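Local coordinates for protein ML032222a iGluR (Mnemiopsis leidyi, PDB 4YKI) that binds glycine in its ligand-binding domain and, as an ionotropic glutamate receptor subunit, probably couples that binding to the opening of an ion channel, at residues Q18-F23 with P107-G112; G36-M41 with M87-L92; E147-T152 with Q210-A215. One frame throughout, in Å; residues are numbered along the deposited sequence. Where two conformers were deposited one is given.

Contact 1 (Q18-F23 with P107-G112); sequences QPFMFF and PFMDAG. With MG (magnesium ion), chain D.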
loop_
_atom_site.group_PDB
_atom_site.type_symbol
_atom_site.label_atom_id
_atom_site.label_comp_id
_atom_site.label_asym_id
_atom_site.label_seq_id
_atom_site.Cartn_x
_atom_site.Cartn_y
_atom_site.Cartn_z
ATOM N N GLN B 18 5.464 -0.843 19.800
ATOM C CA GLN B 18 4.287 -1.675 19.987
ATOM C C GLN B 18 3.190 -1.177 19.046
ATOM O O GLN B 18 3.034 0.024 18.870
ATOM C CB GLN B 18 3.851 -1.658 21.458
ATOM C CG GLN B 18 4.967 -2.206 22.346
ATOM C CD GLN B 18 4.677 -2.206 23.822
ATOM O OE1 GLN B 18 3.559 -1.957 24.257
ATOM N NE2 GLN B 18 5.703 -2.503 24.616
ATOM N N PRO B 19 2.429 -2.094 18.426
ATOM C CA PRO B 19 2.346 -3.539 18.638
ATOM C C PRO B 19 3.137 -4.318 17.575
ATOM O O PRO B 19 2.975 -5.533 17.462
ATOM C CB PRO B 19 0.858 -3.806 18.455
ATOM C CG PRO B 19 0.485 -2.888 17.355
ATOM C CD PRO B 19 1.311 -1.623 17.584
ATOM N N PHE B 20 3.963 -3.627 16.803
ATOM C CA PHE B 20 4.782 -4.237 15.776
ATOM C C PHE B 20 5.924 -5.064 16.367
ATOM O O PHE B 20 6.152 -6.194 15.932
ATOM C CB PHE B 20 5.288 -3.146 14.843
ATOM C CG PHE B 20 4.175 -2.412 14.144
ATOM C CD1 PHE B 20 3.436 -3.036 13.161
ATOM C CD2 PHE B 20 3.833 -1.123 14.509
ATOM C CE1 PHE B 20 2.391 -2.380 12.534
ATOM C CE2 PHE B 20 2.787 -0.462 13.885
ATOM C CZ PHE B 20 2.063 -1.088 12.902
ATOM N N MET B 21 6.606 -4.514 17.366
ATOM C CA MET B 21 7.679 -5.213 18.084
ATOM C C MET B 21 7.631 -4.833 19.552
ATOM O O MET B 21 7.450 -3.662 19.898
ATOM C CB MET B 21 9.065 -4.884 17.543
ATOM C CG MET B 21 9.400 -5.544 16.223
ATOM S SD MET B 21 9.382 -7.342 16.351
ATOM C CE MET B 21 10.859 -7.724 15.439
ATOM N N PHE B 22 7.809 -5.864 20.378
ATOM C CA PHE B 22 7.994 -5.777 21.818
ATOM C C PHE B 22 9.374 -6.380 22.104
ATOM O O PHE B 22 9.689 -7.452 21.590
ATOM C CB PHE B 22 6.940 -6.618 22.555
ATOM C CG PHE B 22 5.508 -6.163 22.359
ATOM C CD1 PHE B 22 4.820 -6.441 21.185
ATOM C CD2 PHE B 22 4.826 -5.545 23.390
ATOM C CE1 PHE B 22 3.507 -6.040 21.024
ATOM C CE2 PHE B 22 3.510 -5.161 23.234
ATOM C CZ PHE B 22 2.852 -5.411 22.063
ATOM N N PHE B 23 10.179 -5.699 22.917
ATOM C CA PHE B 23 11.525 -6.168 23.270
ATOM C C PHE B 23 11.630 -6.321 24.780
ATOM O O PHE B 23 11.518 -5.350 25.519
ATOM C CB PHE B 23 12.604 -5.189 22.766
ATOM C CG PHE B 23 14.010 -5.586 23.144
ATOM C CD1 PHE B 23 14.594 -6.699 22.589
ATOM C CD2 PHE B 23 14.737 -4.851 24.073
ATOM C CE1 PHE B 23 15.867 -7.080 22.939
ATOM C CE2 PHE B 23 16.028 -5.229 24.414
ATOM C CZ PHE B 23 16.586 -6.351 23.855
ATOM N N PRO B 107 4.759 -3.314 0.377
ATOM C CA PRO B 107 4.301 -2.769 1.658
ATOM C C PRO B 107 3.161 -3.568 2.259
ATOM O O PRO B 107 2.467 -4.286 1.529
ATOM C CB PRO B 107 3.838 -1.362 1.274
ATOM C CG PRO B 107 3.362 -1.477 -0.116
ATOM C CD PRO B 107 4.262 -2.516 -0.764
ATOM N N PHE B 108 2.941 -3.408 3.560
ATOM C CA PHE B 108 1.911 -4.170 4.249
ATOM C C PHE B 108 0.863 -3.367 5.028
ATOM O O PHE B 108 -0.051 -3.965 5.565
ATOM C CB PHE B 108 2.548 -5.252 5.146
ATOM C CG PHE B 108 3.396 -4.721 6.289
ATOM C CD1 PHE B 108 2.832 -4.481 7.542
ATOM C CD2 PHE B 108 4.760 -4.507 6.134
ATOM C CE1 PHE B 108 3.611 -4.010 8.609
ATOM C CE2 PHE B 108 5.541 -4.042 7.193
ATOM C CZ PHE B 108 4.962 -3.779 8.425
ATOM N N MET B 109 0.943 -2.042 5.068
ATOM C CA MET B 109 -0.058 -1.259 5.809
ATOM C C MET B 109 -0.063 0.216 5.419
ATOM O O MET B 109 0.917 0.924 5.592
ATOM C CB MET B 109 0.189 -1.372 7.318
ATOM C CG MET B 109 -0.885 -0.724 8.155
ATOM S SD MET B 109 -0.642 -0.937 9.932
ATOM C CE MET B 109 -0.754 -2.682 10.087
ATOM N N ASP B 110 -1.196 0.716 4.947
ATOM C CA ASP B 110 -1.373 2.145 4.722
ATOM C C ASP B 110 -1.346 2.853 6.063
ATOM O O ASP B 110 -1.892 2.370 7.038
ATOM C CB ASP B 110 -2.752 2.444 4.056
ATOM C CG ASP B 110 -2.755 2.386 2.524
ATOM O OD1 ASP B 110 -1.813 1.844 1.905
ATOM O OD2 ASP B 110 -3.771 2.864 1.955
ATOM N N ALA B 111 -0.749 4.031 6.076
ATOM C CA ALA B 111 -0.706 4.849 7.274
ATOM C C ALA B 111 -0.703 6.321 6.884
ATOM O O ALA B 111 -0.380 6.695 5.743
ATOM C CB ALA B 111 0.527 4.509 8.120
ATOM N N GLY B 112 -1.092 7.143 7.844
ATOM C CA GLY B 112 -1.065 8.577 7.703
ATOM C C GLY B 112 -0.451 9.209 8.930
ATOM O O GLY B 112 -0.245 8.555 9.956
HETATM MG MG MG D . -1.333 0.441 0.458
HETATM O O HOH W 1 -1.570 1.796 -1.140
HETATM O O HOH W 2 -0.902 -0.985 1.951
#

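Contact 2 (G36-M41 with M87-L92); sequences GMVNDM and MIAIDL. With GLY (glycine), chain E.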
loop_
_atom_site.group_PDB
_atom_site.type_symbol
_atom_site.label_atom_id
_atom_site.label_comp_id
_atom_site.label_asym_id
_atom_site.label_seq_id
_atom_site.Cartn_x
_atom_site.Cartn_y
_atom_site.Cartn_z
ATOM N N GLY B 36 5.646 -9.785 18.667
ATOM C CA GLY B 36 4.787 -8.796 18.049
ATOM C C GLY B 36 4.424 -9.146 16.619
ATOM O O GLY B 36 4.806 -10.200 16.110
ATOM N N MET B 37 3.652 -8.270 15.982
ATOM C CA MET B 37 3.210 -8.489 14.612
ATOM C C MET B 37 4.373 -8.704 13.657
ATOM O O MET B 37 4.355 -9.637 12.842
ATOM C CB MET B 37 2.361 -7.307 14.156
ATOM C CG MET B 37 1.988 -7.369 12.689
ATOM S SD MET B 37 0.867 -6.049 12.250
ATOM C CE MET B 37 0.521 -6.405 10.531
ATOM N N VAL B 38 5.375 -7.837 13.716
ATOM C CA VAL B 38 6.504 -7.979 12.806
ATOM C C VAL B 38 7.297 -9.254 13.111
ATOM O O VAL B 38 7.732 -9.959 12.207
ATOM C CB VAL B 38 7.404 -6.715 12.810
ATOM C CG1 VAL B 38 8.726 -6.953 12.113
ATOM C CG2 VAL B 38 6.649 -5.573 12.116
ATOM N N ASN B 39 7.498 -9.566 14.391
ATOM C CA ASN B 39 8.166 -10.801 14.735
ATOM C C ASN B 39 7.453 -12.015 14.141
ATOM O O ASN B 39 8.088 -12.925 13.630
ATOM C CB ASN B 39 8.306 -10.963 16.244
ATOM C CG ASN B 39 9.109 -12.191 16.599
ATOM O OD1 ASN B 39 10.286 -12.288 16.278
ATOM N ND2 ASN B 39 8.475 -13.139 17.261
ATOM N N ASP B 40 6.128 -12.037 14.231
ATOM C CA ASP B 40 5.359 -13.148 13.663
ATOM C C ASP B 40 5.563 -13.237 12.147
ATOM O O ASP B 40 5.648 -14.323 11.609
ATOM C CB ASP B 40 3.858 -13.009 13.980
ATOM C CG ASP B 40 3.500 -13.347 15.411
ATOM O OD1 ASP B 40 4.342 -13.893 16.147
ATOM O OD2 ASP B 40 2.329 -13.102 15.760
ATOM N N MET B 41 5.647 -12.097 11.464
ATOM C CA MET B 41 5.958 -12.075 10.038
ATOM C C MET B 41 7.344 -12.662 9.759
ATOM O O MET B 41 7.502 -13.470 8.849
ATOM C CB MET B 41 5.883 -10.642 9.513
ATOM C CG MET B 41 4.484 -10.058 9.548
ATOM S SD MET B 41 4.390 -8.290 9.310
ATOM C CE MET B 41 4.946 -8.103 7.605
ATOM N N MET B 87 18.218 -6.282 6.373
ATOM C CA MET B 87 16.846 -5.858 6.175
ATOM C C MET B 87 16.397 -5.191 7.457
ATOM O O MET B 87 16.834 -5.605 8.520
ATOM C CB MET B 87 15.961 -7.079 5.842
ATOM C CG MET B 87 14.490 -6.754 5.570
ATOM S SD MET B 87 13.538 -8.136 4.872
ATOM C CE MET B 87 13.284 -9.166 6.319
ATOM N N ILE B 88 15.555 -4.169 7.337
ATOM C CA ILE B 88 14.963 -3.495 8.488
ATOM C C ILE B 88 13.558 -4.065 8.642
ATOM O O ILE B 88 12.697 -3.858 7.758
ATOM C CB ILE B 88 14.943 -1.980 8.314
ATOM C CG1 ILE B 88 16.375 -1.431 8.139
ATOM C CG2 ILE B 88 14.248 -1.335 9.507
ATOM C CD1 ILE B 88 16.416 0.045 7.740
ATOM N N ALA B 89 13.344 -4.828 9.724
ATOM C CA ALA B 89 12.078 -5.508 9.999
ATOM C C ALA B 89 11.348 -4.783 11.125
ATOM O O ALA B 89 11.584 -5.046 12.313
ATOM C CB ALA B 89 12.329 -6.952 10.338
ATOM N N ILE B 90 10.482 -3.836 10.749
ATOM C CA ILE B 90 9.747 -2.995 11.685
ATOM C C ILE B 90 8.634 -2.346 10.866
ATOM O O ILE B 90 8.521 -2.596 9.659
ATOM C CB ILE B 90 10.726 -1.956 12.329
ATOM C CG1 ILE B 90 10.185 -1.306 13.620
ATOM C CG2 ILE B 90 11.145 -0.907 11.291
ATOM C CD1 ILE B 90 9.603 -2.264 14.654
ATOM N N ASP B 91 7.797 -1.533 11.504
ATOM C CA ASP B 91 6.918 -0.625 10.762
ATOM C C ASP B 91 7.750 0.521 10.217
ATOM O O ASP B 91 7.806 1.597 10.798
ATOM C CB ASP B 91 5.783 -0.129 11.650
ATOM C CG ASP B 91 6.248 0.589 12.915
ATOM O OD1 ASP B 91 7.140 0.074 13.632
ATOM O OD2 ASP B 91 5.663 1.683 13.201
ATOM N N LEU B 92 8.396 0.284 9.079
ATOM C CA LEU B 92 9.285 1.288 8.495
ATOM C C LEU B 92 8.495 2.106 7.479
ATOM O O LEU B 92 8.095 1.603 6.423
ATOM C CB LEU B 92 10.529 0.690 7.836
ATOM C CG LEU B 92 11.614 1.708 7.471
ATOM C CD1 LEU B 92 12.250 2.343 8.709
ATOM C CD2 LEU B 92 12.661 1.062 6.607
HETATM N N GLY E . 7.456 4.227 11.919
HETATM C CA GLY E . 8.468 5.271 12.204
HETATM C C GLY E . 9.482 5.457 11.100
HETATM O O GLY E . 10.303 6.391 11.225
HETATM O OXT GLY E . 9.483 4.674 10.127
#

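Contact 3 (E147-T152 with Q210-A215); sequences ETLLKT and QSFEYA. With MG (magnesium ion), chain D.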
loop_
_atom_site.group_PDB
_atom_site.type_symbol
_atom_site.label_atom_id
_atom_site.label_comp_id
_atom_site.label_asym_id
_atom_site.label_seq_id
_atom_site.Cartn_x
_atom_site.Cartn_y
_atom_site.Cartn_z
ATOM N N GLU B 147 8.790 13.636 11.424
ATOM C CA GLU B 147 9.705 14.773 11.340
ATOM C C GLU B 147 10.191 14.978 9.903
ATOM O O GLU B 147 10.199 16.094 9.400
ATOM C CB GLU B 147 10.890 14.549 12.269
ATOM C CG GLU B 147 11.867 15.717 12.288
ATOM C CD GLU B 147 13.157 15.404 13.007
ATOM O OE1 GLU B 147 13.842 14.448 12.583
ATOM O OE2 GLU B 147 13.492 16.117 13.978
ATOM N N THR B 148 10.602 13.897 9.256
ATOM C CA THR B 148 11.090 14.001 7.887
ATOM C C THR B 148 10.009 14.529 6.947
ATOM O O THR B 148 10.264 15.423 6.127
ATOM C CB THR B 148 11.612 12.644 7.408
ATOM O OG1 THR B 148 12.842 12.356 8.082
ATOM C CG2 THR B 148 11.896 12.665 5.923
ATOM N N LEU B 149 8.797 13.998 7.060
ATOM C CA LEU B 149 7.721 14.485 6.200
ATOM C C LEU B 149 7.411 15.939 6.433
ATOM O O LEU B 149 7.190 16.681 5.478
ATOM C CB LEU B 149 6.446 13.669 6.354
ATOM C CG LEU B 149 6.431 12.261 5.779
ATOM C CD1 LEU B 149 4.967 11.762 5.735
ATOM C CD2 LEU B 149 7.093 12.209 4.405
ATOM N N LEU B 150 7.351 16.360 7.685
ATOM C CA LEU B 150 7.043 17.753 7.957
ATOM C C LEU B 150 8.176 18.676 7.471
ATOM O O LEU B 150 7.905 19.764 6.972
ATOM C CB LEU B 150 6.730 17.977 9.438
ATOM C CG LEU B 150 5.241 17.763 9.790
ATOM C CD1 LEU B 150 4.746 16.355 9.539
ATOM C CD2 LEU B 150 5.015 18.148 11.238
ATOM N N LYS B 151 9.426 18.227 7.599
ATOM C CA LYS B 151 10.575 19.044 7.200
ATOM C C LYS B 151 10.773 19.137 5.690
ATOM O O LYS B 151 11.440 20.056 5.207
ATOM C CB LYS B 151 11.863 18.522 7.849
ATOM C CG LYS B 151 11.998 18.858 9.326
ATOM C CD LYS B 151 12.403 20.319 9.523
ATOM C CE LYS B 151 13.901 20.492 9.362
ATOM N NZ LYS B 151 14.325 21.914 9.508
ATOM N N THR B 152 10.213 18.182 4.955
ATOM C CA THR B 152 10.338 18.143 3.501
ATOM C C THR B 152 9.039 18.598 2.799
ATOM O O THR B 152 9.028 18.769 1.588
ATOM C CB THR B 152 10.852 16.754 3.000
ATOM O OG1 THR B 152 9.902 15.730 3.284
ATOM C CG2 THR B 152 12.176 16.384 3.685
ATOM N N GLN B 210 -1.242 13.214 4.866
ATOM C CA GLN B 210 -0.162 12.465 4.223
ATOM C C GLN B 210 -0.561 10.995 4.063
ATOM O O GLN B 210 -1.285 10.422 4.885
ATOM C CB GLN B 210 1.187 12.538 4.962
ATOM C CG GLN B 210 1.850 13.895 5.041
ATOM C CD GLN B 210 2.440 14.365 3.713
ATOM O OE1 GLN B 210 2.882 13.575 2.857
ATOM N NE2 GLN B 210 2.432 15.668 3.528
ATOM N N SER B 211 -0.091 10.406 2.983
ATOM C CA SER B 211 -0.334 9.016 2.670
ATOM C C SER B 211 0.974 8.309 2.477
ATOM O O SER B 211 1.770 8.721 1.633
ATOM C CB SER B 211 -1.123 8.965 1.371
ATOM O OG SER B 211 -1.260 7.652 0.892
ATOM N N PHE B 212 1.182 7.217 3.212
ATOM C CA PHE B 212 2.399 6.424 3.089
ATOM C C PHE B 212 2.113 4.979 3.519
ATOM O O PHE B 212 0.976 4.631 3.820
ATOM C CB PHE B 212 3.564 7.077 3.861
ATOM C CG PHE B 212 3.315 7.232 5.331
ATOM C CD1 PHE B 212 2.685 8.345 5.817
ATOM C CD2 PHE B 212 3.719 6.253 6.228
ATOM C CE1 PHE B 212 2.439 8.492 7.158
ATOM C CE2 PHE B 212 3.464 6.385 7.574
ATOM C CZ PHE B 212 2.820 7.517 8.037
ATOM N N GLU B 213 3.149 4.155 3.488
ATOM C CA GLU B 213 3.063 2.737 3.808
ATOM C C GLU B 213 4.038 2.400 4.909
ATOM O O GLU B 213 5.066 3.064 5.081
ATOM C CB GLU B 213 3.527 1.913 2.614
ATOM C CG GLU B 213 2.652 1.978 1.417
ATOM C CD GLU B 213 1.403 1.134 1.538
ATOM O OE1 GLU B 213 1.235 0.388 2.539
ATOM O OE2 GLU B 213 0.587 1.178 0.582
ATOM N N TYR B 214 3.751 1.310 5.612
ATOM C CA TYR B 214 4.755 0.550 6.314
ATOM C C TYR B 214 5.249 -0.592 5.424
ATOM O O TYR B 214 4.465 -1.285 4.770
ATOM C CB TYR B 214 4.202 -0.042 7.622
ATOM C CG TYR B 214 3.851 0.965 8.681
ATOM C CD1 TYR B 214 4.610 2.115 8.860
ATOM C CD2 TYR B 214 2.776 0.756 9.518
ATOM C CE1 TYR B 214 4.288 3.036 9.873
ATOM C CE2 TYR B 214 2.470 1.639 10.526
ATOM C CZ TYR B 214 3.210 2.778 10.699
ATOM O OH TYR B 214 2.843 3.629 11.708
ATOM N N ALA B 215 6.564 -0.761 5.389
ATOM C CA ALA B 215 7.203 -1.801 4.634
ATOM C C ALA B 215 8.466 -2.192 5.389
ATOM O O ALA B 215 8.756 -1.640 6.459
ATOM C CB ALA B 215 7.530 -1.309 3.234
HETATM MG MG MG D . -1.333 0.441 0.458
HETATM O O HOH W 2 -0.902 -0.985 1.951
HETATM O O HOH W 1 -1.570 1.796 -1.140
#

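Contact 1 (Q18-F23 with P107-G112)
Phe20 and Met109 keep their backbones well apart, with 11.5 Å between the two CA atoms, and the join is made wholly by side chains that approach from opposite directions. It is a Met-aromatic contact, set inside the clamshell ligand-binding domain of this glutamate receptor, which shares the periplasmic-binding-protein fold. On the Phe20 side the backbone forms a classic beta bulge, with Phe20 and Met21 both facing Glu17. Met109 SD stands 5.3 Å from the centroid of the Phe20 ring and 86° off its normal, so the sulfur sits at the rim, and Met109 CE touches Phe20 CE1 at 4.0 Å, close to the ring plane. The methionine chain runs out extended and then bends at its last torsion (chi3 -63°), which turns the methyl along that edge. Phe108 adds a second aromatic neighbour that presents its own edge, its CE1 lying 4.4 Å from Phe20 CE1. Tyr214 also meets the Phe20 ring; from helix 189-195, Val191 packs on Phe20 and Pro190 on Met109. One residue along the strand from Met109 the chemistry changes abruptly, for Asp110 OD1 binds the magnesium ion at 2.1 Å.

Contact 2 (G36-M41 with M87-L92)
Asp91 O and Asp91 OD2 both accept from the amino N of the bound glycine, the first at 2.9 Å and the second in a weak bond of 3.4 Å, while Val38 CG2 backs the same residue from the helix side, 4.2 Å from Asp91 N. Glu188 supplies a further acceptor for the ligand. Asp91 is the centre of an inverse gamma turn, marked by a weak 2.9 Å bond from Leu92 N to Ile90 O. Behind this polar front the contact rests on the two branches of Val38. Val38 CG1 extends opposite the backbone N (chi1 168°) and presses on the backbone at Ala89, 3.4 Å from Ala89 O, with Ala89 CB at 4.0 Å; its other branch, CG2, lies over the backbone of Ile90, whose own side chain starts away from the helix. Ala89 O has its polar partner in Ser14 OG, which hydrogen-bonds to it. With an alanine here, both branches would be gone and the backbone from Ala89 to Asp91 would probably lose its apolar backing, opening a gap behind the ligand-binding turn. The first turn of helix 37-49 thus rests on the corner between strand 87-89, an outermost strand, within this chain, of the parallel sheet, and strand 91-93, which pairs with strand 202-218.

Contact 3 (E147-T152 with Q210-A215)
The Phe212 ring is met obliquely by Leu149, the methyl CD1 of the leucine standing 4.1 Å from the ring atom CD1. A second flat group, the imidazole of His145, joins the ring with its plane inclined by about 60°. Phe212 reaches this setting with CG lodged between the backbone N and the carbonyl carbon (chi1 60°), a placement that swings the ring across the line to the helix, in the general direction of the bound glycine, about 6 Å from the side chain at the nearest atoms. Leu149 does most of its work through one branch. The same CD1 that nears the ring also lies 3.8 Å from Gln210 CG and 3.9 Å from Gln210 CB, so the methyl lies alongside the CB-CG part of the glutamine chain while the two side chains pass in opposite directions. Here the glutamine acts as a hydrocarbon, contributing its CH2 groups to a small apolar join between a helix and the long strand of the mixed sheet, beside the glycine pocket. Tyr214 of this strand is a pocket residue, and its OH hydrogen-bonds Glu188.

Facing the dimer partner, Glu213 displays the polar side of the same strand. Its OE2 binds the magnesium ion at 2.1 Å, and its OE1 accepts a 2.6 Å hydrogen bond from a water that is itself a ligand of the metal, a pairing that fixes the rotation of the carboxylate. Asp110, and Asp110 and Glu213 of the second subunit, complete the site.

Helix 145-152, whose first residue His145 gives its backbone N to the glycine ligand, is laid against strand 202-218, between that strand and helix 157-164, with Ile113 of the neighbouring strand 109-118 also touching Leu149.

The three contacts illustrate how one mixed sheet can serve ligand, metal and dimer at once. All three are buried; contact 2 entirely so, while contacts 1 and 3 each include one partly exposed residue, Met109 and Gln210. Contacts 1 and 2 are joined by a 2.9 Å hydrogen bond from Val38 N to Phe20 O. Strands 109-118 and 202-218 tie contact 1 to contact 3, with Tyr214 N bonded to Met109 O, and Ala215 N reaches Leu92 O of contact 2. Aromatic and sulfur packing marks contact 1; contact 2 sets aliphatic groups against backbone; contact 3 sets a leucine methyl against a glutamine chain and a phenylalanine ring. Contacts 1 and 3 carry the magnesium carboxylates at the subunit interface.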